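Outer membrane protein Omp121 (Bacteroides thetaiotaomicron, PDB 5FQ8) probably takes up its substrate across the bacterial outer membrane as a TonB-dependent receptor, with a plug domain and a transmembrane beta barrel. Local coordinates at residues 692-706 against 721-735. Numbering follows the deposited sequence.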
ATOM      1  N   MET B 692      11.371  -9.236  30.786  1.00 33.36           N
ATOM      2  CA  MET B 692      11.848  -9.193  32.156  1.00 31.20           C
ATOM      3  C   MET B 692      13.338  -8.926  32.167  1.00 28.51           C
ATOM      4  O   MET B 692      14.002  -8.969  31.134  1.00 28.07           O
ATOM      5  CB  MET B 692      11.505 -10.481  32.902  1.00 29.60           C
ATOM      6  CG  MET B 692      11.785 -11.759  32.150  1.00 29.40           C
ATOM      7  SD  MET B 692      10.727 -13.112  32.682  1.00 29.02           S
ATOM      8  CE  MET B 692      10.462 -12.712  34.383  1.00 29.78           C
ATOM      9  N   ASN B 693      13.843  -8.609  33.354  1.00 29.04           N
ATOM     10  CA  ASN B 693      15.270  -8.394  33.547  1.00 29.14           C
ATOM     11  C   ASN B 693      16.017  -9.714  33.502  1.00 29.18           C
ATOM     12  O   ASN B 693      15.713 -10.627  34.269  1.00 29.57           O
ATOM     13  CB  ASN B 693      15.512  -7.716  34.890  1.00 29.76           C
ATOM     14  CG  ASN B 693      14.773  -6.415  35.018  1.00 29.80           C
ATOM     15  OD1 ASN B 693      13.839  -6.304  35.788  1.00 30.16           O
ATOM     16  ND2 ASN B 693      15.187  -5.420  34.260  1.00 29.45           N
ATOM     17  N   LEU B 694      17.011  -9.811  32.631  1.00 29.89           N
ATOM     18  CA  LEU B 694      17.750 -11.054  32.502  1.00 29.44           C
ATOM     19  C   LEU B 694      18.799 -11.185  33.598  1.00 29.96           C
ATOM     20  O   LEU B 694      18.915 -10.361  34.508  1.00 30.65           O
ATOM     21  CB  LEU B 694      18.422 -11.150  31.141  1.00 28.63           C
ATOM     22  CG  LEU B 694      17.570 -11.260  29.894  1.00 27.97           C
ATOM     23  CD1 LEU B 694      18.419 -11.681  28.734  1.00 29.83           C
ATOM     24  CD2 LEU B 694      16.461 -12.236  30.104  1.00 28.92           C
ATOM     25  N   GLY B 695      19.570 -12.247  33.507  1.00 29.98           N
ATOM     26  CA  GLY B 695      20.726 -12.416  34.354  1.00 32.03           C
ATOM     27  C   GLY B 695      21.941 -11.710  33.791  1.00 33.52           C
ATOM     28  O   GLY B 695      21.850 -10.824  32.941  1.00 33.56           O
ATOM     29  N   LYS B 696      23.100 -12.125  34.276  1.00 33.33           N
ATOM     30  CA  LYS B 696      24.368 -11.545  33.867  1.00 32.31           C
ATOM     31  C   LYS B 696      24.874 -12.187  32.586  1.00 32.40           C
ATOM     32  O   LYS B 696      24.936 -13.410  32.473  1.00 39.11           O
ATOM     33  CB  LYS B 696      25.403 -11.716  34.975  1.00 30.84           C
ATOM     34  CG  LYS B 696      25.046 -11.010  36.257  1.00 31.37           C
ATOM     35  CD  LYS B 696      25.935 -11.416  37.407  1.00 32.12           C
ATOM     36  CE  LYS B 696      25.496 -10.705  38.640  1.00 32.67           C
ATOM     37  NZ  LYS B 696      26.485 -10.778  39.708  1.00 33.41           N
ATOM     38  N   ILE B 697      25.224 -11.355  31.630  1.00 29.25           N
ATOM     39  CA  ILE B 697      26.005 -11.762  30.478  1.00 28.90           C
ATOM     40  C   ILE B 697      27.434 -11.305  30.720  1.00 29.20           C
ATOM     41  O   ILE B 697      27.698 -10.105  30.840  1.00 29.24           O
ATOM     42  CB  ILE B 697      25.444 -11.167  29.183  1.00 28.25           C
ATOM     43  CG1 ILE B 697      23.954 -11.426  29.104  1.00 28.02           C
ATOM     44  CG2 ILE B 697      26.131 -11.779  27.982  1.00 27.92           C
ATOM     45  CD1 ILE B 697      23.656 -12.748  28.552  1.00 27.86           C
ATOM     46  N   ARG B 698      28.349 -12.255  30.819  1.00 29.47           N
ATOM     47  CA  ARG B 698      29.711 -11.975  31.230  1.00 29.89           C
ATOM     48  C   ARG B 698      30.645 -12.020  30.035  1.00 29.58           C
ATOM     49  O   ARG B 698      30.556 -12.923  29.199  1.00 29.28           O
ATOM     50  CB  ARG B 698      30.169 -12.968  32.293  1.00 30.52           C
ATOM     51  CG  ARG B 698      31.465 -12.601  32.947  1.00 31.07           C
ATOM     52  CD  ARG B 698      31.786 -13.546  34.052  1.00 31.74           C
ATOM     53  NE  ARG B 698      32.102 -14.857  33.523  1.00 31.69           N
ATOM     54  CZ  ARG B 698      32.225 -15.943  34.268  1.00 32.19           C
ATOM     55  NH1 ARG B 698      32.046 -15.873  35.576  1.00 32.78           N
ATOM     56  NH2 ARG B 698      32.526 -17.095  33.700  1.00 34.93           N
ATOM     57  N   ASN B 699      31.521 -11.022  29.948  1.00 29.67           N
ATOM     58  CA  ASN B 699      32.607 -10.993  28.975  1.00 29.53           C
ATOM     59  C   ASN B 699      33.905 -10.731  29.729  1.00 30.14           C
ATOM     60  O   ASN B 699      34.063  -9.684  30.357  1.00 30.39           O
ATOM     61  CB  ASN B 699      32.372  -9.932  27.902  1.00 29.01           C
ATOM     62  CG  ASN B 699      31.293 -10.328  26.928  1.00 32.43           C
ATOM     63  OD1 ASN B 699      31.522 -11.098  26.003  1.00 28.17           O
ATOM     64  ND2 ASN B 699      30.103  -9.796  27.132  1.00 40.92           N
ATOM     65  N   ARG B 700      34.814 -11.698  29.687  1.00 33.71           N
ATOM     66  CA  ARG B 700      36.143 -11.607  30.279  1.00 31.01           C
ATOM     67  C   ARG B 700      37.174 -11.888  29.205  1.00 30.88           C
ATOM     68  O   ARG B 700      36.937 -12.691  28.299  1.00 30.50           O
ATOM     69  CB  ARG B 700      36.362 -12.629  31.401  1.00 36.78           C
ATOM     70  CG  ARG B 700      35.603 -12.418  32.679  1.00 39.56           C
ATOM     71  CD  ARG B 700      36.135 -13.338  33.794  1.00 44.58           C
ATOM     72  NE  ARG B 700      36.504 -14.675  33.334  1.00 49.31           N
ATOM     73  CZ  ARG B 700      36.651 -15.721  34.140  1.00 54.78           C
ATOM     74  NH1 ARG B 700      36.442 -15.587  35.442  1.00 59.37           N
ATOM     75  NH2 ARG B 700      36.994 -16.903  33.645  1.00 59.60           N
ATOM     76  N   GLY B 701      38.337 -11.263  29.326  1.00 31.24           N
ATOM     77  CA  GLY B 701      39.396 -11.570  28.390  1.00 31.21           C
ATOM     78  C   GLY B 701      40.649 -10.751  28.558  1.00 31.65           C
ATOM     79  O   GLY B 701      40.885 -10.130  29.592  1.00 32.12           O
ATOM     80  N   ILE B 702      41.455 -10.780  27.506  1.00 31.51           N
ATOM     81  CA  ILE B 702      42.774 -10.164  27.475  1.00 31.94           C
ATOM     82  C   ILE B 702      42.887  -9.355  26.197  1.00 31.48           C
ATOM     83  O   ILE B 702      42.555  -9.850  25.118  1.00 31.00           O
ATOM     84  CB  ILE B 702      43.901 -11.213  27.524  1.00 32.42           C
ATOM     85  CG1 ILE B 702      43.676 -12.215  28.640  1.00 32.83           C
ATOM     86  CG2 ILE B 702      45.222 -10.551  27.747  1.00 32.98           C
ATOM     87  CD1 ILE B 702      44.667 -13.346  28.606  1.00 33.70           C
ATOM     88  N   GLU B 703      43.375  -8.126  26.316  1.00 31.68           N
ATOM     89  CA  GLU B 703      43.670  -7.272  25.175  1.00 31.39           C
ATOM     90  C   GLU B 703      45.143  -6.925  25.233  1.00 31.97           C
ATOM     91  O   GLU B 703      45.591  -6.266  26.176  1.00 32.48           O
ATOM     92  CB  GLU B 703      42.817  -5.996  25.180  1.00 31.09           C
ATOM     93  CG  GLU B 703      41.341  -6.206  24.911  1.00 32.13           C
ATOM     94  CD  GLU B 703      40.479  -5.056  25.378  1.00 34.45           C
ATOM     95  OE1 GLU B 703      41.036  -4.036  25.822  1.00 39.65           O
ATOM     96  OE2 GLU B 703      39.241  -5.177  25.306  1.00 33.00           O
ATOM     97  N   LEU B 704      45.884  -7.349  24.225  1.00 31.92           N
ATOM     98  CA  LEU B 704      47.330  -7.236  24.219  1.00 32.51           C
ATOM     99  C   LEU B 704      47.785  -6.611  22.912  1.00 32.29           C
ATOM    100  O   LEU B 704      47.363  -7.041  21.837  1.00 31.78           O
ATOM    101  CB  LEU B 704      47.951  -8.614  24.422  1.00 32.84           C
ATOM    102  CG  LEU B 704      49.377  -8.900  24.004  1.00 33.33           C
ATOM    103  CD1 LEU B 704      50.305  -7.997  24.760  1.00 33.98           C
ATOM    104  CD2 LEU B 704      49.651 -10.341  24.324  1.00 33.59           C
ATOM    105  N   LEU B 705      48.636  -5.601  23.010  1.00 32.70           N
ATOM    106  CA  LEU B 705      49.217  -4.932  21.856  1.00 32.62           C
ATOM    107  C   LEU B 705      50.731  -4.855  22.021  1.00 33.35           C
ATOM    108  O   LEU B 705      51.225  -4.548  23.106  1.00 33.92           O
ATOM    109  CB  LEU B 705      48.611  -3.539  21.692  1.00 32.37           C
ATOM    110  CG  LEU B 705      49.181  -2.514  20.718  1.00 32.41           C
ATOM    111  CD1 LEU B 705      49.047  -3.010  19.317  1.00 31.95           C
ATOM    112  CD2 LEU B 705      48.459  -1.213  20.881  1.00 32.24           C
ATOM    113  N   ILE B 706      51.469  -5.160  20.956  1.00 33.38           N
ATOM    114  CA  ILE B 706      52.931  -5.079  20.969  1.00 40.15           C
ATOM    115  C   ILE B 706      53.404  -4.464  19.665  1.00 46.90           C
ATOM    116  O   ILE B 706      53.039  -4.937  18.585  1.00 58.34           O
ATOM    117  CB  ILE B 706      53.594  -6.455  21.152  1.00 34.42           C
ATOM    118  CG1 ILE B 706      53.308  -7.001  22.533  1.00 34.68           C
ATOM    119  CG2 ILE B 706      55.074  -6.343  20.973  1.00 35.11           C
ATOM    120  CD1 ILE B 706      53.582  -8.447  22.624  1.00 34.85           C
ATOM    121  N   THR B 721      53.818  -4.644  14.221  1.00 36.15           N
ATOM    122  CA  THR B 721      52.786  -4.534  15.226  1.00 33.21           C
ATOM    123  C   THR B 721      52.054  -5.857  15.324  1.00 36.86           C
ATOM    124  O   THR B 721      51.803  -6.514  14.313  1.00 36.80           O
ATOM    125  CB  THR B 721      51.846  -3.383  14.901  1.00 32.21           C
ATOM    126  OG1 THR B 721      52.569  -2.155  15.027  1.00 32.66           O
ATOM    127  CG2 THR B 721      50.676  -3.374  15.843  1.00 31.86           C
ATOM    128  N   TRP B 722      51.758  -6.256  16.558  1.00 32.38           N
ATOM    129  CA  TRP B 722      51.047  -7.492  16.842  1.00 32.10           C
ATOM    130  C   TRP B 722      50.048  -7.199  17.942  1.00 31.90           C
ATOM    131  O   TRP B 722      50.426  -6.673  18.990  1.00 32.33           O
ATOM    132  CB  TRP B 722      52.023  -8.584  17.261  1.00 32.65           C
ATOM    133  CG  TRP B 722      51.426  -9.906  17.539  1.00 32.45           C
ATOM    134  CD1 TRP B 722      51.107 -10.856  16.636  1.00 35.50           C
ATOM    135  CD2 TRP B 722      51.123 -10.452  18.823  1.00 32.64           C
ATOM    136  NE1 TRP B 722      50.605 -11.961  17.264  1.00 37.77           N
ATOM    137  CE2 TRP B 722      50.605 -11.737  18.615  1.00 37.41           C
ATOM    138  CE3 TRP B 722      51.231  -9.977  20.128  1.00 33.02           C
ATOM    139  CZ2 TRP B 722      50.194 -12.555  19.667  1.00 36.31           C
ATOM    140  CZ3 TRP B 722      50.823 -10.785  21.167  1.00 33.66           C
ATOM    141  CH2 TRP B 722      50.314 -12.060  20.932  1.00 36.56           C
ATOM    142  N   ASN B 723      48.781  -7.513  17.701  1.00 31.28           N
ATOM    143  CA  ASN B 723      47.737  -7.300  18.696  1.00 31.08           C
ATOM    144  C   ASN B 723      46.961  -8.591  18.919  1.00 30.81           C
ATOM    145  O   ASN B 723      46.735  -9.355  17.979  1.00 30.50           O
ATOM    146  CB  ASN B 723      46.811  -6.157  18.264  1.00 36.02           C
ATOM    147  CG  ASN B 723      46.138  -6.416  16.940  1.00 36.62           C
ATOM    148  OD1 ASN B 723      44.996  -6.836  16.904  1.00 44.57           O
ATOM    149  ND2 ASN B 723      46.841  -6.166  15.845  1.00 36.62           N
ATOM    150  N   PHE B 724      46.559  -8.841  20.163  1.00 33.38           N
ATOM    151  CA  PHE B 724      45.958 -10.123  20.524  1.00 51.84           C
ATOM    152  C   PHE B 724      44.762  -9.922  21.441  1.00 37.38           C
ATOM    153  O   PHE B 724      44.866  -9.240  22.462  1.00 34.42           O
ATOM    154  CB  PHE B 724      47.001 -11.027  21.193  1.00 63.07           C
ATOM    155  CG  PHE B 724      46.471 -12.353  21.654  1.00 37.80           C
ATOM    156  CD1 PHE B 724      46.458 -13.434  20.805  1.00 31.32           C
ATOM    157  CD2 PHE B 724      46.032 -12.520  22.952  1.00 33.60           C
ATOM    158  CE1 PHE B 724      45.981 -14.645  21.228  1.00 31.35           C
ATOM    159  CE2 PHE B 724      45.561 -13.723  23.382  1.00 31.87           C
ATOM    160  CZ  PHE B 724      45.535 -14.791  22.522  1.00 32.25           C
ATOM    161  N   THR B 725      43.637 -10.531  21.075  1.00 30.14           N
ATOM    162  CA  THR B 725      42.400 -10.479  21.845  1.00 29.92           C
ATOM    163  C   THR B 725      41.904 -11.891  22.108  1.00 29.89           C
ATOM    164  O   THR B 725      41.810 -12.700  21.183  1.00 29.63           O
ATOM    165  CB  THR B 725      41.297  -9.698  21.107  1.00 29.30           C
ATOM    166  OG1 THR B 725      41.729  -8.371  20.791  1.00 29.33           O
ATOM    167  CG2 THR B 725      40.055  -9.616  21.957  1.00 29.13           C
ATOM    168  N   LYS B 726      41.567 -12.182  23.359  1.00 30.18           N
ATOM    169  CA  LYS B 726      40.894 -13.431  23.708  1.00 30.77           C
ATOM    170  C   LYS B 726      39.783 -13.095  24.683  1.00 30.94           C
ATOM    171  O   LYS B 726      40.057 -12.632  25.790  1.00 30.52           O
ATOM    172  CB  LYS B 726      41.864 -14.445  24.310  1.00 30.76           C
ATOM    173  CG  LYS B 726      41.333 -15.861  24.383  1.00 30.75           C
ATOM    174  CD  LYS B 726      42.383 -16.829  24.869  1.00 31.39           C
ATOM    175  CE  LYS B 726      41.817 -18.210  25.061  1.00 31.44           C
ATOM    176  NZ  LYS B 726      42.868 -19.250  25.126  1.00 31.99           N
ATOM    177  N   ASN B 727      38.537 -13.311  24.270  1.00 40.35           N
ATOM    178  CA  ASN B 727      37.371 -12.997  25.084  1.00 29.47           C
ATOM    179  C   ASN B 727      36.663 -14.270  25.503  1.00 29.51           C
ATOM    180  O   ASN B 727      36.479 -15.182  24.696  1.00 29.27           O
ATOM    181  CB  ASN B 727      36.394 -12.087  24.341  1.00 28.87           C
ATOM    182  CG  ASN B 727      35.236 -11.639  25.220  1.00 28.83           C
ATOM    183  OD1 ASN B 727      35.417 -10.861  26.149  1.00 29.16           O
ATOM    184  ND2 ASN B 727      34.037 -12.127  24.922  1.00 28.44           N
ATOM    185  N   TRP B 728      36.259 -14.315  26.763  1.00 29.86           N
ATOM    186  CA  TRP B 728      35.463 -15.412  27.297  1.00 29.95           C
ATOM    187  C   TRP B 728      34.030 -14.923  27.494  1.00 29.60           C
ATOM    188  O   TRP B 728      33.774 -14.038  28.316  1.00 29.77           O
ATOM    189  CB  TRP B 728      36.050 -15.929  28.608  1.00 30.67           C
ATOM    190  CG  TRP B 728      37.178 -16.914  28.467  1.00 31.25           C
ATOM    191  CD1 TRP B 728      37.084 -18.271  28.374  1.00 36.66           C
ATOM    192  CD2 TRP B 728      38.574 -16.612  28.445  1.00 33.70           C
ATOM    193  NE1 TRP B 728      38.336 -18.830  28.288  1.00 31.60           N
ATOM    194  CE2 TRP B 728      39.265 -17.828  28.327  1.00 31.76           C
ATOM    195  CE3 TRP B 728      39.306 -15.425  28.504  1.00 31.55           C
ATOM    196  CZ2 TRP B 728      40.642 -17.888  28.260  1.00 32.19           C
ATOM    197  CZ3 TRP B 728      40.670 -15.490  28.443  1.00 31.97           C
ATOM    198  CH2 TRP B 728      41.326 -16.708  28.319  1.00 32.29           C
ATOM    199  N   SER B 729      33.101 -15.506  26.746  1.00 29.15           N
ATOM    200  CA  SER B 729      31.692 -15.136  26.781  1.00 28.79           C
ATOM    201  C   SER B 729      30.910 -16.146  27.592  1.00 29.04           C
ATOM    202  O   SER B 729      31.072 -17.351  27.410  1.00 29.16           O
ATOM    203  CB  SER B 729      31.115 -15.084  25.368  1.00 28.16           C
ATOM    204  OG  SER B 729      29.775 -14.669  25.386  1.00 27.84           O
ATOM    205  N   LYS B 730      30.047 -15.665  28.476  1.00 29.15           N
ATOM    206  CA  LYS B 730      29.192 -16.600  29.204  1.00 31.76           C
ATOM    207  C   LYS B 730      27.957 -15.883  29.717  1.00 31.26           C
ATOM    208  O   LYS B 730      28.060 -15.068  30.633  1.00 29.59           O
ATOM    209  CB  LYS B 730      29.952 -17.243  30.350  1.00 34.29           C
ATOM    210  CG  LYS B 730      29.182 -18.321  31.090  1.00 30.41           C
ATOM    211  CD  LYS B 730      29.925 -18.756  32.344  1.00 31.18           C
ATOM    212  CE  LYS B 730      29.614 -20.188  32.726  1.00 31.53           C
ATOM    213  NZ  LYS B 730      30.004 -20.498  34.107  1.00 32.31           N
ATOM    214  N   VAL B 731      26.802 -16.197  29.129  1.00 33.48           N
ATOM    215  CA  VAL B 731      25.539 -15.972  29.812  1.00 28.93           C
ATOM    216  C   VAL B 731      25.610 -16.668  31.146  1.00 29.59           C
ATOM    217  O   VAL B 731      26.025 -17.823  31.213  1.00 38.60           O
ATOM    218  CB  VAL B 731      24.378 -16.515  28.967  1.00 28.49           C
ATOM    219  CG1 VAL B 731      23.046 -16.128  29.577  1.00 28.52           C
ATOM    220  CG2 VAL B 731      24.478 -16.033  27.551  1.00 27.89           C
ATOM    221  N   ILE B 732      25.253 -15.984  32.222  1.00 29.93           N
ATOM    222  CA  ILE B 732      25.374 -16.581  33.546  1.00 30.63           C
ATOM    223  C   ILE B 732      24.066 -17.211  33.997  1.00 30.74           C
ATOM    224  O   ILE B 732      24.046 -18.345  34.467  1.00 31.13           O
ATOM    225  CB  ILE B 732      25.899 -15.552  34.568  1.00 31.06           C
ATOM    226  CG1 ILE B 732      27.416 -15.457  34.454  1.00 31.25           C
ATOM    227  CG2 ILE B 732      25.533 -15.972  35.964  1.00 31.75           C
ATOM    228  CD1 ILE B 732      28.064 -14.764  35.621  1.00 31.86           C
ATOM    229  N   SER B 733      22.958 -16.497  33.856  1.00 48.85           N
ATOM    230  CA  SER B 733      21.660 -17.087  34.128  1.00 35.89           C
ATOM    231  C   SER B 733      20.623 -16.420  33.250  1.00 35.04           C
ATOM    232  O   SER B 733      20.737 -15.243  32.914  1.00 30.03           O
ATOM    233  CB  SER B 733      21.266 -16.954  35.597  1.00 38.58           C
ATOM    234  OG  SER B 733      21.221 -15.595  35.981  1.00 37.10           O
ATOM    235  N   LEU B 734      19.634 -17.202  32.845  1.00 32.45           N
ATOM    236  CA  LEU B 734      18.421 -16.706  32.248  1.00 29.32           C
ATOM    237  C   LEU B 734      17.273 -17.135  33.141  1.00 29.72           C
ATOM    238  O   LEU B 734      17.227 -18.306  33.537  1.00 33.70           O
ATOM    239  CB  LEU B 734      18.238 -17.255  30.840  1.00 28.77           C
ATOM    240  CG  LEU B 734      19.145 -16.616  29.798  1.00 28.31           C
ATOM    241  CD1 LEU B 734      19.014 -17.335  28.508  1.00 27.87           C
ATOM    242  CD2 LEU B 734      18.789 -15.163  29.613  1.00 28.04           C
ATOM    243  N   PRO B 735      16.355 -16.231  33.502  1.00 29.73           N
ATOM    244  CA  PRO B 735      15.312 -16.552  34.485  1.00 31.33           C
ATOM    245  C   PRO B 735      14.737 -17.957  34.407  1.00 30.35           C
ATOM    246  O   PRO B 735      14.149 -18.354  33.398  1.00 29.93           O
ATOM    247  CB  PRO B 735      14.251 -15.495  34.183  1.00 31.02           C
ATOM    248  CG  PRO B 735      15.040 -14.333  33.803  1.00 29.62           C
ATOM    249  CD  PRO B 735      16.238 -14.845  33.047  1.00 29.36           C
TER
HETATM  250  O   HOH W   1      32.705 -15.297  31.239  1.00 20.05           O
HETATM  251  O   HOH W   2      29.734 -12.390  24.251  1.00 14.96           O
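Strand 697-706 runs antiparallel to strand 721-731, the segment axes 165° apart and 4.2 Å at closest approach, with hydrogen-bonded pairs such as Arg700-Trp728 and Leu704-Phe724 alternating with non-hydrogen-bonded ones such as Asn699-Ser729. Side chains alternate between two faces. On the face carrying Asn699, Glu703, Thr725 and Asn727, two amides meet diagonally: Asn727 ND2 gives its hydrogen to Asn699 OD1 at 2.9 Å, in the carbonyl plane and on a lone pair. The amide planes are only 24° apart, and CG of Asn727, trans to the backbone N (chi1 -175°), brings its amide over to Asn699. A water donates to Asn699 OD1 as well, and Tyr668 OH of strand 661-680 bonds Asn727 OD1. An alanine here would probably leave Asn699 OD1 with one donor fewer, the water remaining, and Tyr668 OH without this amide partner. This face looks inward to the plug: Asn699 ND2 bonds Val91 O, Thr725 OG1 bonds Gly70 N, and Glu703 forms a salt bridge with Arg89.

On the other face Leu704 CD2 sits at the edge of the Trp722 ring, 3.4 Å from Trp722 CZ3, and Ile706 CD1 comes within 3.8 Å of Trp722 CE3. Farther along, the Trp728 ring turns its edge to Gly701 CA, with Lys726 CG over one face. Beyond it Arg698 and Lys730 lie alongside, Arg698 NH2 3.4 Å from Lys730 CD. Polar residues toward the plug and, opposite, an apolar belt of Ile702, Leu704, Ile706, Trp722 and Phe724 giving way to basic residues toward Arg698 fit a hairpin of the transmembrane barrel of TonB-dependent receptors.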